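Local coordinates for protein replicative DNA helicase (Mycobacterium smegmatis, PDB 6OWN) that is the intein splicing domain embedded in a replicative DNA helicase, which probably excises itself by protein splicing, a process that zinc reversibly inhibits, at residues A[15-20]-A[115-120]; A[34-39]-A[119-124]. All coordinates share one frame; numbering follows the deposited sequence.

Interaction 1: A[15-20]-A[115-120]; sequences TTMGDV and PVRCVE. With ZN (zinc ion), chain E.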
ATOM      1  N   THR A  15      11.157  -6.668  -0.260  1.00 19.48           N
ATOM      2  CA  THR A  15      11.381  -6.247   1.123  1.00 19.44           C
ATOM      3  C   THR A  15      10.021  -6.278   1.821  1.00 17.99           C
ATOM      4  O   THR A  15       9.049  -6.825   1.295  1.00 18.66           O
ATOM      5  CB  THR A  15      12.055  -4.865   1.187  1.00 20.31           C
ATOM      6  OG1 THR A  15      12.478  -4.593   2.529  1.00 21.49           O
ATOM      7  CG2 THR A  15      11.107  -3.757   0.739  1.00 17.74           C
ATOM      8  N   THR A  16       9.942  -5.708   3.014  1.00 21.05           N
ATOM      9  CA  THR A  16       8.668  -5.557   3.709  1.00 17.33           C
ATOM     10  C   THR A  16       8.551  -4.126   4.206  1.00 18.31           C
ATOM     11  O   THR A  16       9.535  -3.380   4.267  1.00 14.94           O
ATOM     12  CB  THR A  16       8.511  -6.535   4.889  1.00 20.89           C
ATOM     13  OG1 THR A  16       9.493  -6.253   5.894  1.00 21.64           O
ATOM     14  CG2 THR A  16       8.653  -7.990   4.436  1.00 22.48           C
ATOM     15  N   MET A  17       7.328  -3.753   4.581  1.00 17.90           N
ATOM     16  CA  MET A  17       7.121  -2.437   5.169  1.00 16.33           C
ATOM     17  C   MET A  17       7.897  -2.305   6.471  1.00 16.72           C
ATOM     18  O   MET A  17       8.279  -1.197   6.849  1.00 17.75           O
ATOM     19  CB  MET A  17       5.629  -2.182   5.397  1.00 17.97           C
ATOM     20  CG  MET A  17       5.307  -0.805   5.962  1.00 15.75           C
ATOM     21  SD  MET A  17       5.944   0.532   4.936  1.00 21.74           S
ATOM     22  CE  MET A  17       4.717   0.593   3.628  1.00 15.89           C
ATOM     23  N   GLY A  18       8.163  -3.429   7.146  1.00 20.21           N
ATOM     24  CA  GLY A  18       8.934  -3.395   8.380  1.00 18.79           C
ATOM     25  C   GLY A  18      10.408  -3.120   8.159  1.00 20.58           C
ATOM     26  O   GLY A  18      11.054  -2.495   9.005  1.00 25.92           O
ATOM     27  N   ASP A  19      10.950  -3.554   7.016  1.00 22.73           N
ATOM     28  CA  ASP A  19      12.381  -3.521   6.719  1.00 21.14           C
ATOM     29  C   ASP A  19      12.820  -2.352   5.845  1.00 25.37           C
ATOM     30  O   ASP A  19      13.990  -1.963   5.903  1.00 24.46           O
ATOM     31  CB  ASP A  19      12.808  -4.810   6.008  1.00 23.39           C
ATOM     32  CG  ASP A  19      12.596  -6.045   6.850  1.00 31.34           C
ATOM     33  OD1 ASP A  19      12.827  -5.981   8.075  1.00 39.98           O
ATOM     34  OD2 ASP A  19      12.191  -7.085   6.286  1.00 42.33           O
ATOM     35  N   VAL A  20      11.939  -1.800   5.010  1.00 18.60           N
ATOM     36  CA  VAL A  20      12.373  -0.827   4.016  1.00 18.37           C
ATOM     37  C   VAL A  20      12.868   0.437   4.711  1.00 20.35           C
ATOM     38  O   VAL A  20      12.294   0.888   5.709  1.00 24.28           O
ATOM     39  CB  VAL A  20      11.229  -0.542   3.023  1.00 17.85           C
ATOM     40  CG1 VAL A  20      10.031   0.118   3.728  1.00 18.20           C
ATOM     41  CG2 VAL A  20      11.717   0.312   1.857  1.00 19.36           C
ATOM     42  N   PRO A 115       1.017  -3.403  14.396  1.00 21.74           N
ATOM     43  CA  PRO A 115       1.957  -2.328  14.053  1.00 20.82           C
ATOM     44  C   PRO A 115       1.922  -2.018  12.559  1.00 18.94           C
ATOM     45  O   PRO A 115       1.869  -2.915  11.716  1.00 18.84           O
ATOM     46  CB  PRO A 115       3.315  -2.896  14.481  1.00 21.11           C
ATOM     47  CG  PRO A 115       2.996  -3.915  15.534  1.00 21.14           C
ATOM     48  CD  PRO A 115       1.683  -4.513  15.111  1.00 21.93           C
ATOM     49  N   VAL A 116       1.940  -0.727  12.235  1.00 17.47           N
ATOM     50  CA  VAL A 116       1.922  -0.265  10.853  1.00 15.86           C
ATOM     51  C   VAL A 116       3.012   0.787  10.666  1.00 20.81           C
ATOM     52  O   VAL A 116       3.612   1.279  11.626  1.00 18.81           O
ATOM     53  CB  VAL A 116       0.549   0.305  10.447  1.00 13.57           C
ATOM     54  CG1 VAL A 116      -0.533  -0.786  10.483  1.00 16.00           C
ATOM     55  CG2 VAL A 116       0.169   1.465  11.338  1.00 17.56           C
ATOM     56  N   ARG A 117       3.253   1.135   9.404  1.00 18.92           N
ATOM     57  CA  ARG A 117       4.304   2.084   9.045  1.00 18.68           C
ATOM     58  C   ARG A 117       4.023   2.575   7.630  1.00 18.46           C
ATOM     59  O   ARG A 117       3.489   1.831   6.812  1.00 14.40           O
ATOM     60  CB  ARG A 117       5.701   1.437   9.139  1.00 16.60           C
ATOM     61  CG  ARG A 117       6.868   2.325   8.655  1.00 24.17           C
ATOM     62  CD  ARG A 117       8.217   1.898   9.268  1.00 21.75           C
ATOM     63  NE  ARG A 117       9.335   2.666   8.717  1.00 22.55           N
ATOM     64  CZ  ARG A 117      10.239   2.168   7.880  1.00 25.92           C
ATOM     65  NH1 ARG A 117      10.160   0.899   7.504  1.00 23.38           N
ATOM     66  NH2 ARG A 117      11.219   2.929   7.411  1.00 24.86           N
ATOM     67  N   CYS A 118       4.350   3.840   7.361  1.00 19.24           N
ATOM     68  CA  CYS A 118       4.166   4.418   6.037  1.00 22.75           C
ATOM     69  C   CYS A 118       5.521   4.861   5.501  1.00 26.60           C
ATOM     70  O   CYS A 118       6.478   5.047   6.257  1.00 24.74           O
ATOM     71  CB  CYS A 118       3.186   5.610   6.064  1.00 28.91           C
ATOM     72  SG  CYS A 118       2.120   5.826   4.561  1.00 52.24           S
ATOM     73  N   VAL A 119       5.599   5.005   4.175  1.00 20.66           N
ATOM     74  CA  VAL A 119       6.766   5.563   3.500  1.00 22.74           C
ATOM     75  C   VAL A 119       6.275   6.506   2.412  1.00 26.75           C
ATOM     76  O   VAL A 119       5.144   6.402   1.931  1.00 27.50           O
ATOM     77  CB  VAL A 119       7.686   4.496   2.865  1.00 19.34           C
ATOM     78  CG1 VAL A 119       8.268   3.566   3.919  1.00 20.80           C
ATOM     79  CG2 VAL A 119       6.938   3.729   1.794  1.00 27.20           C
ATOM     80  N   GLU A 120       7.147   7.429   2.024  1.00 19.42           N
ATOM     81  CA  GLU A 120       6.897   8.361   0.932  1.00 22.07           C
ATOM     82  C   GLU A 120       7.944   8.146  -0.152  1.00 20.62           C
ATOM     83  O   GLU A 120       9.126   7.938   0.150  1.00 17.68           O
ATOM     84  CB  GLU A 120       6.929   9.818   1.425  1.00 29.82           C
ATOM     85  CG  GLU A 120       6.553  10.853   0.364  1.00 36.80           C
ATOM     86  CD  GLU A 120       6.762  12.291   0.825  1.00 54.30           C
ATOM     87  OE1 GLU A 120       7.156  12.507   1.993  1.00 47.01           O
ATOM     88  OE2 GLU A 120       6.538  13.208   0.005  1.00 69.59           O
TER
HETATM   89 ZN    ZN E 202       3.025   4.579   2.837  1.00 69.56          ZN
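R117 reaches into the turn at M17–V20 and meets its carbonyls with the edge of its guanidinium, an example of an arginine capturing main-chain carbonyls as well as a carboxylate. Its CB rests 3.9 Å from CG of M17. With CG anti to the backbone N (chi1 175°) and the chain extended as far as NE, the arginine slants across M17 and V20, with CD 3.9 Å from M17 O. NE leaves the pair and donates to T40 O. At the tip, NH1 and NH2 converge end-on upon a single oxygen, V20 O, at 2.8 Å from NH1 and 2.9 Å from NH2. That oxygen sits almost in the guanidinium plane, and NH1 meets it in the carbonyl plane. NH1 also makes a weak, bent bond (130°) to M17 O, while NH2 has a stronger partner in D39, to which it forms a salt bridge.

Beside this polar grip runs an apolar seam. The methionine chain, bent at its second and third torsions, carries SD to 4.0 Å from CG1 of V119, and the same methyl meets CG1 of V20 tip to tip. One residue earlier, C118 turns from the turn and binds zinc through SG at 2.3 Å, in a site that also includes V119 and Y128.

Carbonyls and D39 thus line the edge of one buried cation. They probably stabilise its charge, while the paired hydrogen bonds from NH1 and NH2 to V20 O fix the rotation of the guanidinium and tie the turn to the strand leading into the zinc site.

Interaction 2: A[34-39]-A[119-124]; sequences TRVVAD and VEVDNP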
ATOM      1  N   THR A  34      11.651   3.566  -7.634  1.00 18.17           N
ATOM      2  CA  THR A  34      11.244   4.854  -7.091  1.00 17.16           C
ATOM      3  C   THR A  34      11.794   4.963  -5.671  1.00 19.53           C
ATOM      4  O   THR A  34      11.695   4.010  -4.897  1.00 16.53           O
ATOM      5  CB  THR A  34       9.712   4.998  -7.146  1.00 15.12           C
ATOM      6  OG1 THR A  34       9.319   6.333  -6.796  1.00 19.68           O
ATOM      7  CG2 THR A  34       9.010   3.982  -6.239  1.00 17.37           C
ATOM      8  N   ARG A  35      12.427   6.093  -5.350  1.00 18.60           N
ATOM      9  CA  ARG A  35      13.180   6.208  -4.103  1.00 16.63           C
ATOM     10  C   ARG A  35      12.267   6.514  -2.919  1.00 21.13           C
ATOM     11  O   ARG A  35      11.317   7.292  -3.032  1.00 16.36           O
ATOM     12  CB  ARG A  35      14.252   7.298  -4.224  1.00 17.91           C
ATOM     13  CG  ARG A  35      15.136   7.479  -2.975  1.00 20.00           C
ATOM     14  CD  ARG A  35      16.153   8.609  -3.151  1.00 20.44           C
ATOM     15  NE  ARG A  35      15.496   9.860  -3.526  1.00 20.94           N
ATOM     16  CZ  ARG A  35      16.043  11.067  -3.440  1.00 23.49           C
ATOM     17  NH1 ARG A  35      17.284  11.217  -2.988  1.00 19.47           N
ATOM     18  NH2 ARG A  35      15.337  12.133  -3.805  1.00 23.97           N
ATOM     19  N   VAL A  36      12.567   5.894  -1.780  1.00 14.60           N
ATOM     20  CA  VAL A  36      11.908   6.213  -0.520  1.00 13.47           C
ATOM     21  C   VAL A  36      12.652   7.396   0.083  1.00 18.98           C
ATOM     22  O   VAL A  36      13.858   7.306   0.334  1.00 19.78           O
ATOM     23  CB  VAL A  36      11.919   5.007   0.438  1.00 17.71           C
ATOM     24  CG1 VAL A  36      11.315   5.373   1.784  1.00 14.78           C
ATOM     25  CG2 VAL A  36      11.178   3.806  -0.172  1.00 17.23           C
ATOM     26  N   VAL A  37      11.942   8.504   0.306  1.00 13.50           N
ATOM     27  CA  VAL A  37      12.553   9.750   0.766  1.00 17.79           C
ATOM     28  C   VAL A  37      12.125  10.143   2.174  1.00 21.63           C
ATOM     29  O   VAL A  37      12.610  11.167   2.682  1.00 23.37           O
ATOM     30  CB  VAL A  37      12.256  10.914  -0.199  1.00 16.53           C
ATOM     31  CG1 VAL A  37      12.919  10.675  -1.572  1.00 18.78           C
ATOM     32  CG2 VAL A  37      10.753  11.110  -0.332  1.00 18.38           C
ATOM     33  N   ALA A  38      11.236   9.385   2.811  1.00 20.93           N
ATOM     34  CA  ALA A  38      10.718   9.709   4.136  1.00 21.35           C
ATOM     35  C   ALA A  38       9.901   8.526   4.633  1.00 23.91           C
ATOM     36  O   ALA A  38       9.364   7.750   3.837  1.00 21.20           O
ATOM     37  CB  ALA A  38       9.859  10.979   4.119  1.00 20.94           C
ATOM     38  N   ASP A  39       9.796   8.403   5.957  1.00 21.73           N
ATOM     39  CA  ASP A  39       9.019   7.318   6.539  1.00 22.46           C
ATOM     40  C   ASP A  39       8.386   7.771   7.852  1.00 23.63           C
ATOM     41  O   ASP A  39       8.573   8.903   8.307  1.00 27.22           O
ATOM     42  CB  ASP A  39       9.884   6.069   6.746  1.00 20.62           C
ATOM     43  CG  ASP A  39      10.899   6.226   7.874  1.00 27.88           C
ATOM     44  OD1 ASP A  39      11.009   7.320   8.479  1.00 29.23           O
ATOM     45  OD2 ASP A  39      11.621   5.249   8.147  1.00 28.86           O
ATOM     46  N   VAL A 119       5.599   5.005   4.175  1.00 20.66           N
ATOM     47  CA  VAL A 119       6.766   5.563   3.500  1.00 22.74           C
ATOM     48  C   VAL A 119       6.275   6.506   2.412  1.00 26.75           C
ATOM     49  O   VAL A 119       5.144   6.402   1.931  1.00 27.50           O
ATOM     50  CB  VAL A 119       7.686   4.496   2.865  1.00 19.34           C
ATOM     51  CG1 VAL A 119       8.268   3.566   3.919  1.00 20.80           C
ATOM     52  CG2 VAL A 119       6.938   3.729   1.794  1.00 27.20           C
ATOM     53  N   GLU A 120       7.147   7.429   2.024  1.00 19.42           N
ATOM     54  CA  GLU A 120       6.897   8.361   0.932  1.00 22.07           C
ATOM     55  C   GLU A 120       7.944   8.146  -0.152  1.00 20.62           C
ATOM     56  O   GLU A 120       9.126   7.938   0.150  1.00 17.68           O
ATOM     57  CB  GLU A 120       6.929   9.818   1.425  1.00 29.82           C
ATOM     58  CG  GLU A 120       6.553  10.853   0.364  1.00 36.80           C
ATOM     59  CD  GLU A 120       6.762  12.291   0.825  1.00 54.30           C
ATOM     60  OE1 GLU A 120       7.156  12.507   1.993  1.00 47.01           O
ATOM     61  OE2 GLU A 120       6.538  13.208   0.005  1.00 69.59           O
ATOM     62  N   VAL A 121       7.500   8.165  -1.412  1.00 18.62           N
ATOM     63  CA  VAL A 121       8.376   7.958  -2.563  1.00 19.15           C
ATOM     64  C   VAL A 121       8.300   9.199  -3.458  1.00 20.08           C
ATOM     65  O   VAL A 121       7.399  10.024  -3.329  1.00 21.34           O
ATOM     66  CB  VAL A 121       8.023   6.677  -3.352  1.00 17.85           C
ATOM     67  CG1 VAL A 121       8.216   5.432  -2.482  1.00 18.45           C
ATOM     68  CG2 VAL A 121       6.609   6.746  -3.879  1.00 17.55           C
ATOM     69  N   ASP A 122       9.265   9.326  -4.379  1.00 21.47           N
ATOM     70  CA  ASP A 122       9.414  10.582  -5.110  1.00 20.36           C
ATOM     71  C   ASP A 122       9.015  10.521  -6.594  1.00 21.35           C
ATOM     72  O   ASP A 122       9.443  11.383  -7.369  1.00 23.76           O
ATOM     73  CB  ASP A 122      10.841  11.119  -4.959  1.00 18.25           C
ATOM     74  CG  ASP A 122      11.914  10.151  -5.448  1.00 20.63           C
ATOM     75  OD1 ASP A 122      11.581   9.093  -6.024  1.00 21.14           O
ATOM     76  OD2 ASP A 122      13.113  10.461  -5.240  1.00 23.41           O
ATOM     77  N   ASN A 123       8.159   9.567  -7.015  1.00 24.95           N
ATOM     78  CA  ASN A 123       7.682   9.743  -8.383  1.00 16.14           C
ATOM     79  C   ASN A 123       6.481  10.683  -8.399  1.00 21.63           C
ATOM     80  O   ASN A 123       5.825  10.879  -7.370  1.00 23.36           O
ATOM     81  CB  ASN A 123       7.334   8.394  -9.006  1.00 18.81           C
ATOM     82  CG  ASN A 123       6.252   7.656  -8.249  1.00 24.10           C
ATOM     83  OD1 ASN A 123       5.068   7.948  -8.394  1.00 25.67           O
ATOM     84  ND2 ASN A 123       6.656   6.669  -7.455  1.00 22.40           N
ATOM     85  N   PRO A 124       6.186  11.322  -9.539  1.00 23.26           N
ATOM     86  CA  PRO A 124       5.159  12.384  -9.542  1.00 25.69           C
ATOM     87  C   PRO A 124       3.761  11.920  -9.160  1.00 25.37           C
ATOM     88  O   PRO A 124       2.929  12.757  -8.787  1.00 25.21           O
ATOM     89  CB  PRO A 124       5.192  12.898 -10.990  1.00 21.43           C
ATOM     90  CG  PRO A 124       6.581  12.562 -11.478  1.00 23.09           C
ATOM     91  CD  PRO A 124       6.904  11.253 -10.825  1.00 22.16           C
TER
HETATM   92  O   HOH W   1      11.132   7.910  -8.568  1.00 31.46           O
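OD2 of D122 is gripped by two nitrogens of one arginine: R35 NE lies 3.0 Å from it, and R35 NH2 lies 3.1 Å from it. The resulting salt bridge illustrates how a side chain can prolong a strand pairing after the strand itself has ended. Both nitrogens find OD2 near the guanidinium plane, yet NE approaches from above the carboxylate whereas NH2 comes nearly along the C–O axis; the two planes are 38° apart. The first torsion of D122 (chi1 58°) sets CG between the backbone N and the carbonyl carbon, folding the acid back over R35. Its other oxygen, OD1, then accepts the main-chain N of R35 at 3.2 Å. A water donates to OD1 at 2.8 Å and also lies 3.0 Å from OG1 of T34. The threonine oxygen takes a straighter bond from N123 ND2, 2.8 Å long with an angle of 165°, almost in the amide plane.

Further along, the strands pair antiparallel, though not regularly, with V37 N bonded to E120 O at 2.9 Å. Between the non-hydrogen-bonded pairs V36–V121 and D39–V119, two residues, V37 and A38, face E120 alone, a beta bulge. E120 N still reaches A38 O. On the face that carries V36, V121, V119 and D39, V36 CG2 packs 4.1 Å from V121 CG1, and the other methyl of V36 leans on V119.

L26 of strand 25-27, the next strand in the sheet, touches both V36 and V119. Strand 116-121 in turn lies between strands 33-39 and 2-3, and V121 is bonded through its backbone to the side chains of H126 and N139.

Along the chain the partners come in the order 15-20, 34-39 and then 115-124, so both contacts end on the same late strand. Their centres are 12 Å apart, and V119 and E120 belong to both. Interaction 1 joins the turn after strand 13-16 to one end of strand 116-121; interaction 2 pairs the other end with strand 33-39 in a four-stranded antiparallel sheet. The salt bridge from R117 to D39 ties them directly, and packing of V20 on V36 adds an apolar link. This return of a late strand to early ones suits the compact all-beta fold of inteins, and here it places the zinc-binding C118 at the junction.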